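Local coordinates for protein beta-1,4-mannanase (Aplysia kurodai, PDB 3VUP) that probably hydrolyses the beta-1,4-linked mannose backbone of mannans in the digestive fluid of the sea hare, as a TIM-barrel glycoside hydrolase, at residues Q134-D138 and K139-P143; Y195-Q198 and D199-R202. All blocks are in the same frame, centred on the assembly; numbering follows the deposited sequence. Where two conformers were deposited one is given.

Contact 1 (Q134-D138 and K139-P143); sequences QSYID and KALKP. With SO4 (sulfate ion), chain H.
The ring of Tyr136 takes Leu141 over one face, off-centre: CB of Leu141 stands 4.1 Å from the ring centroid in a CH-pi contact, and Leu141 N lies above the same face near the rim. The small methyl of Ala140 meets the ring obliquely, its CB 3.7 Å from Tyr136 CE1. Trp111 approaches the tyrosine in an edge-to-face pair, and the hydroxyl is hydrogen-bonded to His64 NE2. A chi1 of 171° sets CG anti to the backbone N and carries the ring to the side where Ala140 and Leu141 follow. All these residues belong to helix 130-147 in the outer layer of the TIM barrel, where Leu141 packs inward on Leu110 of strand 105-112 and Ile137 faces helix 197-214.

The turn after Tyr136 is wider than an alpha-helix. Tyr136 O accepts from both Ala140 N and Leu141 N, each at 2.9 Å, and Ile137 O accepts from Lys142 N, five residues on. Such pi-type bonding leads into a kink at Pro143, which has no N-H to give.

On the outer side Lys142 runs extended beyond CG, its CE passing 3.7 Å from Ile137 CG2 before NZ bonds sulfate O4 at 2.6 Å. Gln134 NE2 bonds sulfate O1, also at 2.6 Å, and weakly both carboxylate oxygens of Asp138. Were Lys142 replaced by an alanine, the sulfate would probably lose one of its cationic partners and Ile137 CG2 the aliphatic cover of CE.

Asp138 OD1 is 4.0 Å from Lys142 NZ, beyond a salt bridge; Lys142 and Lys251, which also bonds the sulfate, probably outweigh this carboxylate in holding an anion that probably came from the crystallisation liquor.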
loop_
_atom_site.group_PDB
_atom_site.type_symbol
_atom_site.label_atom_id
_atom_site.label_comp_id
_atom_site.label_asym_id
_atom_site.label_seq_id
_atom_site.Cartn_x
_atom_site.Cartn_y
_atom_site.Cartn_z
ATOM N N GLN A 134 15.135 11.557 -7.969
ATOM C CA GLN A 134 14.589 12.280 -9.115
ATOM C C GLN A 134 14.681 11.460 -10.405
ATOM O O GLN A 134 13.781 11.528 -11.245
ATOM C CB GLN A 134 15.242 13.654 -9.289
ATOM C CG GLN A 134 14.451 14.584 -10.214
ATOM C CD GLN A 134 13.033 14.875 -9.721
ATOM O OE1 GLN A 134 12.803 15.100 -8.529
ATOM N NE2 GLN A 134 12.076 14.873 -10.644
ATOM N N SER A 135 15.751 10.682 -10.562
ATOM C CA SER A 135 15.861 9.807 -11.732
ATOM C C SER A 135 14.782 8.724 -11.743
ATOM O O SER A 135 14.238 8.409 -12.797
ATOM C CB SER A 135 17.273 9.214 -11.897
ATOM O OG SER A 135 17.558 8.179 -10.972
ATOM N N TYR A 136 14.455 8.164 -10.580
ATOM C CA TYR A 136 13.343 7.220 -10.516
ATOM C C TYR A 136 12.049 7.891 -10.968
ATOM O O TYR A 136 11.283 7.348 -11.779
ATOM C CB TYR A 136 13.155 6.626 -9.103
ATOM C CG TYR A 136 11.875 5.828 -9.028
ATOM C CD1 TYR A 136 11.705 4.700 -9.823
ATOM C CD2 TYR A 136 10.812 6.227 -8.218
ATOM C CE1 TYR A 136 10.528 3.978 -9.807
ATOM C CE2 TYR A 136 9.628 5.503 -8.191
ATOM C CZ TYR A 136 9.493 4.383 -8.989
ATOM O OH TYR A 136 8.302 3.690 -8.967
ATOM N N ILE A 137 11.803 9.077 -10.429
ATOM C CA ILE A 137 10.582 9.799 -10.728
ATOM C C ILE A 137 10.470 10.128 -12.214
ATOM O O ILE A 137 9.435 9.881 -12.840
ATOM C CB ILE A 137 10.497 11.041 -9.850
ATOM C CG1 ILE A 137 10.210 10.606 -8.406
ATOM C CG2 ILE A 137 9.433 12.002 -10.373
ATOM C CD1 ILE A 137 10.303 11.711 -7.399
ATOM N N ASP A 138 11.548 10.648 -12.791
ATOM C CA ASP A 138 11.505 11.103 -14.174
ATOM C C ASP A 138 11.583 9.967 -15.192
ATOM O O ASP A 138 10.907 10.000 -16.217
ATOM C CB ASP A 138 12.601 12.136 -14.430
ATOM C CG ASP A 138 12.338 13.447 -13.723
ATOM O OD1 ASP A 138 11.178 13.689 -13.331
ATOM O OD2 ASP A 138 13.287 14.245 -13.571
ATOM N N LYS A 139 12.397 8.958 -14.907
ATOM C CA LYS A 139 12.648 7.898 -15.881
ATOM C C LYS A 139 11.731 6.681 -15.756
ATOM O O LYS A 139 11.609 5.904 -16.707
ATOM C CB LYS A 139 14.111 7.447 -15.824
ATOM C CG LYS A 139 15.106 8.500 -16.269
ATOM C CD LYS A 139 15.090 8.650 -17.785
ATOM C CE LYS A 139 16.281 9.448 -18.293
ATOM N NZ LYS A 139 16.509 9.215 -19.750
ATOM N N ALA A 140 11.112 6.496 -14.592
ATOM C CA ALA A 140 10.266 5.323 -14.369
ATOM C C ALA A 140 8.863 5.647 -13.874
ATOM O O ALA A 140 7.887 5.217 -14.476
ATOM C CB ALA A 140 10.952 4.316 -13.443
ATOM N N LEU A 141 8.755 6.376 -12.767
ATOM C CA LEU A 141 7.442 6.560 -12.147
ATOM C C LEU A 141 6.491 7.367 -13.025
ATOM O O LEU A 141 5.369 6.929 -13.297
ATOM C CB LEU A 141 7.576 7.205 -10.767
ATOM C CG LEU A 141 6.259 7.403 -10.013
ATOM C CD1 LEU A 141 5.533 6.084 -9.760
ATOM C CD2 LEU A 141 6.539 8.111 -8.704
ATOM N N LYS A 142 6.924 8.548 -13.457
ATOM C CA LYS A 142 6.057 9.350 -14.304
ATOM C C LYS A 142 5.661 8.616 -15.601
ATOM O O LYS A 142 4.486 8.619 -15.965
ATOM C CB LYS A 142 6.623 10.757 -14.550
ATOM C CG LYS A 142 6.589 11.662 -13.312
ATOM C CD LYS A 142 7.224 13.011 -13.605
ATOM C CE LYS A 142 7.086 13.981 -12.448
ATOM N NZ LYS A 142 7.525 15.343 -12.854
ATOM N N PRO A 143 6.618 7.964 -16.295
ATOM C CA PRO A 143 6.178 7.213 -17.478
ATOM C C PRO A 143 5.142 6.124 -17.184
ATOM O O PRO A 143 4.193 5.960 -17.951
ATOM C CB PRO A 143 7.484 6.609 -18.000
ATOM C CG PRO A 143 8.517 7.635 -17.618
ATOM C CD PRO A 143 8.086 8.124 -16.265
HETATM S S SO4 H . 9.180 17.645 -10.448
HETATM O O1 SO4 H . 10.199 16.610 -10.293
HETATM O O2 SO4 H . 8.891 18.283 -9.157
HETATM O O3 SO4 H . 9.643 18.664 -11.384
HETATM O O4 SO4 H . 7.961 17.034 -10.978
#

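Contact 2 (Y195-Q198 and D199-R202); sequences YLYQ and DILR
Tyr197 and Leu201 pack closely on the buried side of this first helical turn, Leu201 CG lying in the ring plane at its edge, 3.9 Å from Tyr197 CD1. In the given conformer of Ile200, CG2 also lies against the ring, obliquely. A flat ring with two branched aliphatic neighbours suits this inward face, and the tyrosine hydroxyl finds a polar partner in Tyr240 OH.

The solvent side is looser. Leu196, the N-cap residue, is exposed, and its O receives weak bonds from Asp199 N and Ile200 N, both 3.3 Å. Gln198 is exposed too: CG is anti to its backbone N (chi1 -172°) and the extended chain carries the polar amide away from the turn.

Between the two sides lies Asp199. A water accepts from Leu196 N and donates to Asp199 OD2 (2.7 Å), tying the residue ahead of the helix to its first turn. In the given conformer of Arg202, NH2 forms a salt bridge with Asp199 OD1 at 3.0 Å, from above the carboxylate plane.

Leu201 faces Cys244, Leu245 and Ala248 of helix 242-249, while Asp199 and Ile200 touch Ile127 of helix 122-128. The start of helix 197-214 is thus wedged between these two helices, with His239 stacked on Tyr197.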
loop_
_atom_site.group_PDB
_atom_site.type_symbol
_atom_site.label_atom_id
_atom_site.label_comp_id
_atom_site.label_asym_id
_atom_site.label_seq_id
_atom_site.Cartn_x
_atom_site.Cartn_y
_atom_site.Cartn_z
ATOM N N TYR A 195 16.977 4.125 8.625
ATOM C CA TYR A 195 16.567 5.417 8.063
ATOM C C TYR A 195 16.011 6.422 9.065
ATOM O O TYR A 195 15.405 6.055 10.078
ATOM C CB TYR A 195 15.550 5.219 6.935
ATOM C CG TYR A 195 16.113 4.360 5.832
ATOM C CD1 TYR A 195 17.179 4.807 5.070
ATOM C CD2 TYR A 195 15.606 3.092 5.572
ATOM C CE1 TYR A 195 17.720 4.020 4.083
ATOM C CE2 TYR A 195 16.142 2.299 4.584
ATOM C CZ TYR A 195 17.199 2.764 3.844
ATOM O OH TYR A 195 17.732 1.965 2.859
ATOM N N LEU A 196 16.237 7.698 8.749
ATOM C CA LEU A 196 15.632 8.820 9.456
ATOM C C LEU A 196 14.395 9.316 8.709
ATOM O O LEU A 196 14.283 9.172 7.476
ATOM C CB LEU A 196 16.641 9.960 9.636
ATOM C CG LEU A 196 17.863 9.669 10.515
ATOM C CD1 LEU A 196 18.736 10.911 10.672
ATOM C CD2 LEU A 196 17.426 9.133 11.869
ATOM N N TYR A 197 13.463 9.900 9.456
ATOM C CA TYR A 197 12.170 10.253 8.876
ATOM C C TYR A 197 12.229 11.366 7.847
ATOM O O TYR A 197 11.422 11.365 6.930
ATOM C CB TYR A 197 11.082 10.520 9.931
ATOM C CG TYR A 197 10.176 9.319 10.089
ATOM C CD1 TYR A 197 9.158 9.061 9.182
ATOM C CD2 TYR A 197 10.373 8.416 11.111
ATOM C CE1 TYR A 197 8.345 7.933 9.306
ATOM C CE2 TYR A 197 9.573 7.295 11.248
ATOM C CZ TYR A 197 8.555 7.058 10.347
ATOM O OH TYR A 197 7.777 5.934 10.498
ATOM N N GLN A 198 13.158 12.307 7.961
ATOM C CA GLN A 198 13.174 13.344 6.935
ATOM C C GLN A 198 13.417 12.722 5.551
ATOM O O GLN A 198 12.775 13.109 4.567
ATOM C CB GLN A 198 14.194 14.443 7.238
ATOM C CG GLN A 198 14.098 15.627 6.282
ATOM C CD GLN A 198 15.058 16.749 6.634
ATOM O OE1 GLN A 198 15.713 16.713 7.673
ATOM N NE2 GLN A 198 15.150 17.746 5.761
ATOM N N ASP A 199 14.317 11.742 5.479
ATOM C CA ASP A 199 14.599 11.077 4.215
ATOM C C ASP A 199 13.399 10.288 3.704
ATOM O O ASP A 199 13.052 10.392 2.523
ATOM C CB ASP A 199 15.802 10.137 4.328
ATOM C CG ASP A 199 17.120 10.868 4.459
ATOM O OD1 ASP A 199 17.281 11.968 3.899
ATOM O OD2 ASP A 199 18.016 10.312 5.118
ATOM N N ILE A 200 12.763 9.490 4.561
ATOM C CA ILE A 200 11.636 8.683 4.095
ATOM C C ILE A 200 10.440 9.561 3.733
ATOM O O ILE A 200 9.727 9.274 2.771
ATOM C CB ILE A 200 11.226 7.551 5.088
ATOM C CG1 ILE A 200 10.604 6.378 4.327
ATOM C CG2 ILE A 200 10.259 8.049 6.157
ATOM C CD1 ILE A 200 11.579 5.599 3.467
ATOM N N LEU A 201 10.235 10.651 4.465
ATOM C CA LEU A 201 9.118 11.531 4.151
ATOM C C LEU A 201 9.343 12.283 2.839
ATOM O O LEU A 201 8.388 12.520 2.097
ATOM C CB LEU A 201 8.790 12.466 5.314
ATOM C CG LEU A 201 8.270 11.776 6.573
ATOM C CD1 LEU A 201 8.160 12.792 7.698
ATOM C CD2 LEU A 201 6.934 11.086 6.306
ATOM N N ARG A 202 10.583 12.666 2.547
ATOM C CA ARG A 202 10.877 13.256 1.251
ATOM C C ARG A 202 10.591 12.241 0.148
ATOM O O ARG A 202 9.967 12.562 -0.862
ATOM C CB ARG A 202 12.328 13.723 1.171
ATOM C CG ARG A 202 12.710 14.196 -0.221
ATOM C CD ARG A 202 14.175 14.601 -0.321
ATOM N NE ARG A 202 15.084 13.473 -0.134
ATOM C CZ ARG A 202 15.852 13.307 0.936
ATOM N NH1 ARG A 202 15.823 14.192 1.924
ATOM N NH2 ARG A 202 16.648 12.251 1.018
HETATM O O HOH W 1 17.901 8.023 6.454
#

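In the fold
Contact 1 comes first along the chain, in the middle of helix 130-147; contact 2 follows at the start of helix 197-214. Between them run strand 157-161 of the eight-stranded parallel barrel and a long connection. Their centres lie 19 Å apart and their nearest atoms about 7 Å, without touching. The two helices are nonetheless neighbours on the outside of the barrel: Ile137 of contact 1 packs on Trp206 and Ala210, farther along the helix that contact 2 begins. Contact 1 also reaches inward to strand 105-112, whereas contact 2 meets helices 122-128 and 242-249. Both therefore belong to the helical layer that surrounds the barrel strands in this TIM-barrel enzyme.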